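Local structure of peroxiredoxin (Clostridioides difficile, 6TSB) at residues 118-121 with 122-126; 164-167 with 168-171; 189-192 with 193-196. The protein degrades chitin through the family 18 glycoside hydrolase domain described here, the chitinase part of a bifunctional spore-coat protein that also carries a probable thiol-dependent peroxidase domain. All coordinates share one frame; numbering follows the deposited sequence.

Contact 1. Residues 118-121 with 122-126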
ATOM      1  N   PHE A 118      39.074 -29.789  13.601  1.00 45.06           N
ATOM      2  CA  PHE A 118      37.765 -29.192  13.238  1.00 44.20           C
ATOM      3  C   PHE A 118      37.187 -29.922  12.032  1.00 42.77           C
ATOM      4  O   PHE A 118      36.058 -30.356  12.102  1.00 42.65           O
ATOM      5  CB  PHE A 118      37.885 -27.701  12.946  1.00 42.64           C
ATOM      6  CG  PHE A 118      36.554 -26.996  12.909  1.00 41.99           C
ATOM      7  CD1 PHE A 118      36.002 -26.470  14.061  1.00 39.65           C
ATOM      8  CD2 PHE A 118      35.853 -26.868  11.721  1.00 46.61           C
ATOM      9  CE1 PHE A 118      34.773 -25.835  14.024  1.00 40.94           C
ATOM     10  CE2 PHE A 118      34.623 -26.226  11.688  1.00 41.58           C
ATOM     11  CZ  PHE A 118      34.090 -25.714  12.839  1.00 38.32           C
ATOM     12  N   ALA A 119      37.955 -30.038  10.948  1.00 42.97           N
ATOM     13  CA  ALA A 119      37.458 -30.676   9.724  1.00 44.08           C
ATOM     14  C   ALA A 119      36.970 -32.083  10.088  1.00 46.41           C
ATOM     15  O   ALA A 119      35.849 -32.367   9.731  1.00 45.44           O
ATOM     16  CB  ALA A 119      38.502 -30.702   8.643  1.00 44.47           C
ATOM     17  N   ARG A 120      37.789 -32.903  10.757  1.00 42.73           N
ATOM     18  CA  ARG A 120      37.467 -34.313  11.120  1.00 54.09           C
ATOM     19  C   ARG A 120      36.093 -34.344  11.813  1.00 51.99           C
ATOM     20  O   ARG A 120      35.317 -35.246  11.524  1.00 42.73           O
ATOM     21  CB  ARG A 120      38.548 -34.936  12.026  1.00 56.59           C
ATOM     22  CG  ARG A 120      38.495 -36.461  12.160  1.00 66.66           C
ATOM     23  CD  ARG A 120      39.416 -37.106  13.217  1.00 70.80           C
ATOM     24  NE  ARG A 120      39.550 -36.280  14.433  1.00 78.30           N
ATOM     25  CZ  ARG A 120      38.657 -36.180  15.432  1.00 76.85           C
ATOM     26  NH1 ARG A 120      37.542 -36.893  15.431  1.00 80.51           N
ATOM     27  NH2 ARG A 120      38.880 -35.363  16.446  1.00 69.52           N
ATOM     28  N   GLN A 121      35.814 -33.394  12.706  1.00 42.41           N
ATOM     29  CA  GLN A 121      34.566 -33.390  13.496  1.00 45.40           C
ATOM     30  C   GLN A 121      33.393 -32.977  12.601  1.00 48.67           C
ATOM     31  O   GLN A 121      32.269 -33.438  12.841  1.00 46.54           O
ATOM     32  CB  GLN A 121      34.717 -32.419  14.656  1.00 45.22           C
ATOM     33  CG  GLN A 121      35.798 -32.851  15.622  1.00 51.82           C
ATOM     34  CD  GLN A 121      35.494 -32.370  17.014  1.00 56.35           C
ATOM     35  OE1 GLN A 121      34.376 -32.486  17.509  1.00 57.11           O
ATOM     36  NE2 GLN A 121      36.506 -31.832  17.659  1.00 65.26           N
ATOM     37  N   VAL A 122      33.642 -32.099  11.629  1.00 46.78           N
ATOM     38  CA  VAL A 122      32.599 -31.698  10.643  1.00 45.84           C
ATOM     39  C   VAL A 122      32.189 -32.957   9.882  1.00 44.72           C
ATOM     40  O   VAL A 122      30.985 -33.221   9.751  1.00 44.40           O
ATOM     41  CB  VAL A 122      33.097 -30.575   9.718  1.00 41.52           C
ATOM     42  CG1 VAL A 122      32.182 -30.369   8.524  1.00 39.80           C
ATOM     43  CG2 VAL A 122      33.262 -29.278  10.509  1.00 42.46           C
ATOM     44  N   ASN A 123      33.164 -33.724   9.413  1.00 47.67           N
ATOM     45  CA  ASN A 123      32.892 -34.898   8.555  1.00 49.08           C
ATOM     46  C   ASN A 123      32.190 -35.951   9.412  1.00 52.78           C
ATOM     47  O   ASN A 123      31.355 -36.692   8.882  1.00 50.01           O
ATOM     48  CB  ASN A 123      34.168 -35.428   7.928  1.00 47.92           C
ATOM     49  CG  ASN A 123      33.903 -36.541   6.944  1.00 46.57           C
ATOM     50  OD1 ASN A 123      34.385 -37.655   7.125  1.00 46.86           O
ATOM     51  ND2 ASN A 123      33.105 -36.263   5.935  1.00 45.66           N
ATOM     52  N   GLN A 124      32.522 -35.990  10.701  1.00 53.99           N
ATOM     53  CA  GLN A 124      31.907 -36.933  11.649  1.00 53.09           C
ATOM     54  C   GLN A 124      30.438 -36.560  11.833  1.00 45.62           C
ATOM     55  O   GLN A 124      29.601 -37.440  11.769  1.00 49.72           O
ATOM     56  CB  GLN A 124      32.625 -36.935  12.989  1.00 58.10           C
ATOM     57  CG  GLN A 124      32.353 -38.213  13.758  1.00 70.01           C
ATOM     58  CD  GLN A 124      32.268 -37.959  15.242  1.00 79.48           C
ATOM     59  OE1 GLN A 124      33.287 -37.876  15.930  1.00 69.07           O
ATOM     60  NE2 GLN A 124      31.040 -37.840  15.735  1.00 83.02           N
ATOM     61  N   MET A 125      30.136 -35.298  12.073  1.00 45.57           N
ATOM     62  CA  MET A 125      28.734 -34.854  12.240  1.00 43.68           C
ATOM     63  C   MET A 125      27.948 -35.082  10.939  1.00 46.66           C
ATOM     64  O   MET A 125      26.760 -35.461  11.027  1.00 47.86           O
ATOM     65  CB  MET A 125      28.699 -33.388  12.648  1.00 43.03           C
ATOM     66  CG  MET A 125      27.313 -32.829  12.735  1.00 44.54           C
ATOM     67  SD  MET A 125      27.418 -31.104  13.162  1.00 51.10           S
ATOM     68  CE  MET A 125      27.992 -31.272  14.849  1.00 55.50           C
ATOM     69  N   ILE A 126      28.570 -34.907   9.769  1.00 44.19           N
ATOM     70  CA  ILE A 126      27.902 -35.136   8.455  1.00 44.15           C
ATOM     71  C   ILE A 126      27.573 -36.625   8.317  1.00 46.75           C
ATOM     72  O   ILE A 126      26.449 -36.924   7.895  1.00 44.19           O
ATOM     73  CB  ILE A 126      28.727 -34.619   7.257  1.00 43.65           C
ATOM     74  CG1 ILE A 126      28.738 -33.086   7.208  1.00 50.36           C
ATOM     75  CG2 ILE A 126      28.220 -35.208   5.945  1.00 42.56           C
ATOM     76  CD1 ILE A 126      29.761 -32.505   6.242  1.00 53.09           C
TER
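F118 and V122, one helical turn apart on helix 112-128, form the tight side of this local i to i+4 contact on the outer layer of the TIM barrel of the glycoside hydrolase family 18 domain. The methyl CG2 of V122 comes within 3.5 Å of F118 CE2, meeting the ring at a slant. With F118 CG trans to the backbone N (chi1 -166°), the ring leans forward along the helix to reach it. Both side chains are buried: L70 and I97 cover them from the sheet, and helix 154-169 reaches F118 through L161 and I165.

The opposite character appears at R120 and Q124, which are solvent-exposed. Here R120 NH1 stays 4.4 Å from Q124 OE1, near the guanidinium plane at its edge, a loose approach. R120 NH2 and Q124 NE2 make weak hydrogen bonds to N117 OD1 and E128 OE1. Q121 stands between the two regimes; its extended side chain leaves the helix and its amide bonds to N69 OD1 and L70 N.

Main-chain i to i+4 bonds join the two segments. V122 N donates to F118 O at 3.0 Å, and the bond from M125 N to Q121 O measures 2.9 Å, with an N-H...O angle of 163°.

Contact 2. Residues 164-167 with 168-171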
ATOM      1  N   ALA A 164      40.679 -27.371   4.621  1.00 45.07           N
ATOM      2  CA  ALA A 164      40.742 -28.578   5.482  1.00 43.14           C
ATOM      3  C   ALA A 164      39.367 -29.258   5.533  1.00 40.27           C
ATOM      4  O   ALA A 164      39.333 -30.481   5.359  1.00 49.89           O
ATOM      5  CB  ALA A 164      41.260 -28.221   6.851  1.00 42.23           C
ATOM      6  N   ILE A 165      38.274 -28.499   5.662  1.00 42.86           N
ATOM      7  CA  ILE A 165      36.891 -29.069   5.633  1.00 39.94           C
ATOM      8  C   ILE A 165      36.621 -29.708   4.262  1.00 41.42           C
ATOM      9  O   ILE A 165      36.236 -30.901   4.187  1.00 41.90           O
ATOM     10  CB  ILE A 165      35.872 -27.991   6.013  1.00 39.63           C
ATOM     11  CG1 ILE A 165      36.207 -27.381   7.378  1.00 38.34           C
ATOM     12  CG2 ILE A 165      34.483 -28.590   5.957  1.00 40.00           C
ATOM     13  CD1 ILE A 165      35.324 -26.241   7.817  1.00 34.31           C
ATOM     14  N   ARG A 166      36.863 -28.979   3.185  1.00 40.87           N
ATOM     15  CA  ARG A 166      36.580 -29.518   1.825  1.00 42.41           C
ATOM     16  C   ARG A 166      37.400 -30.788   1.547  1.00 43.88           C
ATOM     17  O   ARG A 166      36.872 -31.712   0.832  1.00 45.96           O
ATOM     18  CB  ARG A 166      36.842 -28.456   0.752  1.00 40.09           C
ATOM     19  CG  ARG A 166      36.675 -28.967  -0.678  1.00 40.63           C
ATOM     20  CD  ARG A 166      35.275 -29.475  -0.966  1.00 40.25           C
ATOM     21  NE  ARG A 166      34.335 -28.361  -1.118  1.00 44.15           N
ATOM     22  CZ  ARG A 166      33.009 -28.470  -1.208  1.00 44.65           C
ATOM     23  NH1 ARG A 166      32.417 -29.654  -1.135  1.00 46.98           N
ATOM     24  NH2 ARG A 166      32.278 -27.382  -1.355  1.00 41.43           N
ATOM     25  N   ASP A 167      38.661 -30.821   1.999  1.00 48.23           N
ATOM     26  CA  ASP A 167      39.583 -31.974   1.773  1.00 53.05           C
ATOM     27  C   ASP A 167      38.939 -33.241   2.377  1.00 53.39           C
ATOM     28  O   ASP A 167      38.965 -34.286   1.721  1.00 49.45           O
ATOM     29  CB  ASP A 167      41.007 -31.695   2.294  1.00 62.05           C
ATOM     30  CG  ASP A 167      41.870 -30.734   1.461  1.00 74.59           C
ATOM     31  OD1 ASP A 167      41.409 -30.299   0.361  1.00 78.10           O
ATOM     32  OD2 ASP A 167      43.015 -30.408   1.916  1.00 65.58           O
ATOM     33  N   VAL A 168      38.310 -33.139   3.551  1.00 56.38           N
ATOM     34  CA  VAL A 168      37.726 -34.308   4.286  1.00 56.77           C
ATOM     35  C   VAL A 168      36.317 -34.639   3.754  1.00 50.52           C
ATOM     36  O   VAL A 168      36.103 -35.801   3.442  1.00 45.81           O
ATOM     37  CB  VAL A 168      37.769 -34.070   5.813  1.00 57.23           C
ATOM     38  CG1 VAL A 168      37.038 -35.123   6.614  1.00 55.68           C
ATOM     39  CG2 VAL A 168      39.210 -34.006   6.297  1.00 63.33           C
ATOM     40  N   ILE A 169      35.395 -33.675   3.629  1.00 50.99           N
ATOM     41  CA  ILE A 169      33.957 -33.987   3.353  1.00 46.08           C
ATOM     42  C   ILE A 169      33.767 -34.362   1.890  1.00 45.55           C
ATOM     43  O   ILE A 169      32.787 -35.064   1.624  1.00 50.65           O
ATOM     44  CB  ILE A 169      33.008 -32.852   3.766  1.00 46.50           C
ATOM     45  CG1 ILE A 169      33.085 -31.660   2.803  1.00 47.10           C
ATOM     46  CG2 ILE A 169      33.262 -32.473   5.216  1.00 47.34           C
ATOM     47  CD1 ILE A 169      32.069 -30.572   3.059  1.00 45.27           C
ATOM     48  N   GLY A 170      34.670 -33.928   1.001  1.00 49.33           N
ATOM     49  CA  GLY A 170      34.635 -34.203  -0.454  1.00 51.48           C
ATOM     50  C   GLY A 170      33.886 -33.132  -1.249  1.00 53.41           C
ATOM     51  O   GLY A 170      33.377 -32.149  -0.646  1.00 47.68           O
ATOM     52  N   ASP A 171      33.803 -33.303  -2.572  1.00 60.45           N
ATOM     53  CA  ASP A 171      33.155 -32.328  -3.491  1.00 62.66           C
ATOM     54  C   ASP A 171      31.632 -32.527  -3.475  1.00 64.84           C
ATOM     55  O   ASP A 171      30.922 -31.521  -3.706  1.00 60.50           O
ATOM     56  CB  ASP A 171      33.725 -32.424  -4.910  1.00 64.68           C
ATOM     57  CG  ASP A 171      35.223 -32.179  -5.005  1.00 66.24           C
ATOM     58  OD1 ASP A 171      35.769 -31.394  -4.180  1.00 65.12           O
ATOM     59  OD2 ASP A 171      35.832 -32.777  -5.901  1.00 75.81           O
TER
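The guanidinium of R166 meets G170 O at its edge, where this contact closes off the C-terminal end of helix 154-169 in a beta-alpha-beta unit of the TIM barrel. G170 O lies only 4° out of the guanidinium plane, and NH1 approaches in the carbonyl plane, on a lone pair, at 2.7 Å. Such planarity on both partners marks a well-directed bond. The second flat group, the D171 carboxylate, is turned 58° from the guanidinium; its OD1 lies well out of that plane, 4.5 Å from R166 NE. No N-H points at it, and any attraction is probably a general one of opposite charges.

R166 reaches the G170 carbonyl because its chain, which starts trans to the backbone N, bends at both chi2 (60°) and chi3, curling forward toward the end of the helix. Beyond the segment NH1 also bonds K173 O, while NH2 makes a salt bridge with D200 and a bond to I198 O, so several partners fix the rotation of the group.

G170 leaves the helix with positive phi, a conformation suited to glycine, yet its N still bonds R166 O. On the buried side I165 and I169 lie alongside each other, pointing the same way and facing V122 and I126 of helix 112-128. Their nearest carbons are I165 CG2 and I169 CG2, 4.1 Å apart.

Contact 3. Residues 189-192 with 193-196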
ATOM      1  N   SER A 189      38.174  -9.910   6.750  1.00 51.28           N
ATOM      2  CA  SER A 189      37.535 -11.159   7.240  1.00 48.67           C
ATOM      3  C   SER A 189      37.808 -12.315   6.282  1.00 43.84           C
ATOM      4  O   SER A 189      38.215 -13.350   6.752  1.00 47.37           O
ATOM      5  CB  SER A 189      36.071 -10.984   7.508  1.00 46.10           C
ATOM      6  OG  SER A 189      35.898 -10.028   8.537  1.00 51.34           O
ATOM      7  N   ALA A 190      37.648 -12.150   4.983  1.00 40.90           N
ATOM      8  CA  ALA A 190      37.775 -13.291   4.064  1.00 41.83           C
ATOM      9  C   ALA A 190      38.478 -12.889   2.769  1.00 44.01           C
ATOM     10  O   ALA A 190      38.426 -11.711   2.365  1.00 46.92           O
ATOM     11  CB  ALA A 190      36.420 -13.881   3.798  1.00 40.53           C
ATOM     12  N   GLU A 191      39.131 -13.884   2.184  1.00 43.41           N
ATOM     13  CA  GLU A 191      39.816 -13.844   0.883  1.00 46.88           C
ATOM     14  C   GLU A 191      38.764 -14.350  -0.082  1.00 44.00           C
ATOM     15  O   GLU A 191      38.769 -15.556  -0.359  1.00 42.16           O
ATOM     16  CB  GLU A 191      41.085 -14.714   0.856  1.00 44.46           C
ATOM     17  CG  GLU A 191      42.171 -14.326   1.864  1.00 45.44           C
ATOM     18  CD  GLU A 191      43.433 -15.184   1.749  1.00 51.47           C
ATOM     19  OE1 GLU A 191      43.344 -16.437   1.908  1.00 52.31           O
ATOM     20  OE2 GLU A 191      44.511 -14.617   1.443  1.00 61.76           O
ATOM     21  N   ILE A 192      37.874 -13.458  -0.524  1.00 47.91           N
ATOM     22  CA  ILE A 192      36.697 -13.836  -1.361  1.00 40.81           C
ATOM     23  C   ILE A 192      37.172 -14.670  -2.541  1.00 40.22           C
ATOM     24  O   ILE A 192      36.542 -15.709  -2.831  1.00 44.38           O
ATOM     25  CB  ILE A 192      35.924 -12.607  -1.858  1.00 47.95           C
ATOM     26  CG1 ILE A 192      35.440 -11.720  -0.707  1.00 45.73           C
ATOM     27  CG2 ILE A 192      34.791 -13.040  -2.793  1.00 46.73           C
ATOM     28  CD1 ILE A 192      34.692 -12.455   0.389  1.00 48.87           C
ATOM     29  N   ASP A 193      38.242 -14.245  -3.213  1.00 44.75           N
ATOM     30  CA  ASP A 193      38.717 -14.927  -4.453  1.00 48.84           C
ATOM     31  C   ASP A 193      39.332 -16.288  -4.104  1.00 45.29           C
ATOM     32  O   ASP A 193      39.314 -17.160  -4.949  1.00 44.61           O
ATOM     33  CB  ASP A 193      39.679 -14.048  -5.267  1.00 52.66           C
ATOM     34  CG  ASP A 193      41.026 -13.764  -4.615  1.00 55.79           C
ATOM     35  OD1 ASP A 193      41.062 -13.399  -3.405  1.00 57.26           O
ATOM     36  OD2 ASP A 193      42.037 -13.918  -5.321  1.00 72.06           O
ATOM     37  N   LYS A 194      39.893 -16.452  -2.909  1.00 49.85           N
ATOM     38  CA  LYS A 194      40.491 -17.747  -2.467  1.00 57.73           C
ATOM     39  C   LYS A 194      39.391 -18.723  -2.001  1.00 51.62           C
ATOM     40  O   LYS A 194      39.462 -19.900  -2.413  1.00 47.06           O
ATOM     41  CB  LYS A 194      41.553 -17.509  -1.387  1.00 57.35           C
ATOM     42  CG  LYS A 194      42.821 -16.817  -1.867  1.00 62.03           C
ATOM     43  CD  LYS A 194      43.655 -17.706  -2.771  1.00 74.22           C
ATOM     44  CE  LYS A 194      43.893 -17.136  -4.156  1.00 80.32           C
ATOM     45  NZ  LYS A 194      45.156 -16.366  -4.208  1.00 81.93           N
ATOM     46  N   ILE A 195      38.416 -18.277  -1.194  1.00 48.20           N
ATOM     47  CA  ILE A 195      37.337 -19.188  -0.672  1.00 48.79           C
ATOM     48  C   ILE A 195      36.335 -19.529  -1.764  1.00 46.77           C
ATOM     49  O   ILE A 195      35.729 -20.575  -1.649  1.00 45.88           O
ATOM     50  CB  ILE A 195      36.592 -18.605   0.522  1.00 44.68           C
ATOM     51  CG1 ILE A 195      35.674 -17.454   0.118  1.00 48.78           C
ATOM     52  CG2 ILE A 195      37.560 -18.213   1.615  1.00 46.37           C
ATOM     53  CD1 ILE A 195      34.885 -16.902   1.288  1.00 49.13           C
ATOM     54  N   ALA A 196      36.178 -18.667  -2.772  1.00 48.26           N
ATOM     55  CA  ALA A 196      35.212 -18.832  -3.888  1.00 48.56           C
ATOM     56  C   ALA A 196      35.235 -20.249  -4.443  1.00 47.46           C
ATOM     57  O   ALA A 196      34.208 -20.909  -4.417  1.00 52.31           O
ATOM     58  CB  ALA A 196      35.464 -17.807  -4.973  1.00 53.69           C
TER
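E191 and K194 lean across each other at a slant where the short helix 192-195 begins, in the crossover of the TIM barrel between the parallel strands 174-179 and 201-204. Their touch is aliphatic near the backbone: E191 CB lies 3.6 Å from K194 CB. Further out, E191 OE1 rests 3.8 Å from the methylene K194 CG. The charged ends do not meet, since the lysine bends at chi2, chi3 and chi4 and keeps NZ 6.0 Å from E191 OE2; any attraction between them is probably weak. The carboxylate instead turns to helix 154-169, where OE1 is hydrogen-bonded to T159 OG1.

E191 is also the N-cap residue. Its backbone is not helical, whereas that of I192 already is, which places the start of the helix. The cap residue's carbonyl oxygen collects the first turn: I195 N donates to E191 O at 2.9 Å with an N-H...O angle of 168°, and K194 N adds a weak bond to the same atom.

On the buried side I195 points back along the turn. CG1 sits between the backbone N and the carbonyl carbon (chi1 72°), a crowded position that sets it 3.5 Å from I192 O and carries CD1 on toward A190. I195 CD1 comes to 4.2 Å from A190 CB, a light apolar touch. L162 of helix 154-169 packs against I195 as well, while I192 is turned elsewhere, onto Y185 and I186 of helix 183-188 and onto A247 and M249. A196 N donates to I192 O, and A196 CB stands 3.2 Å from that same oxygen.

All three contacts are local turns of continuous chain, so none closes a long loop; they follow in series and neither nest nor cross. From the N terminus, contact 1 comes first, on the helix between strands 92-98 and 133-137. Contact 2 ends the next barrel helix, before strand 174-179, and contact 3 opens the short helix before strand 201-204. Contacts 1 and 2 touch directly, their centres 9 Å apart: N123 CB meets V168 CG1, and I126 CD1 meets I169 CG2, binding neighbouring outer helices. Contact 3 does not touch contact 2, with nearest atoms about 7 Å apart, yet its side chains pack on helix 154-169, the same helix that contact 2 ends and contact 1 leans on.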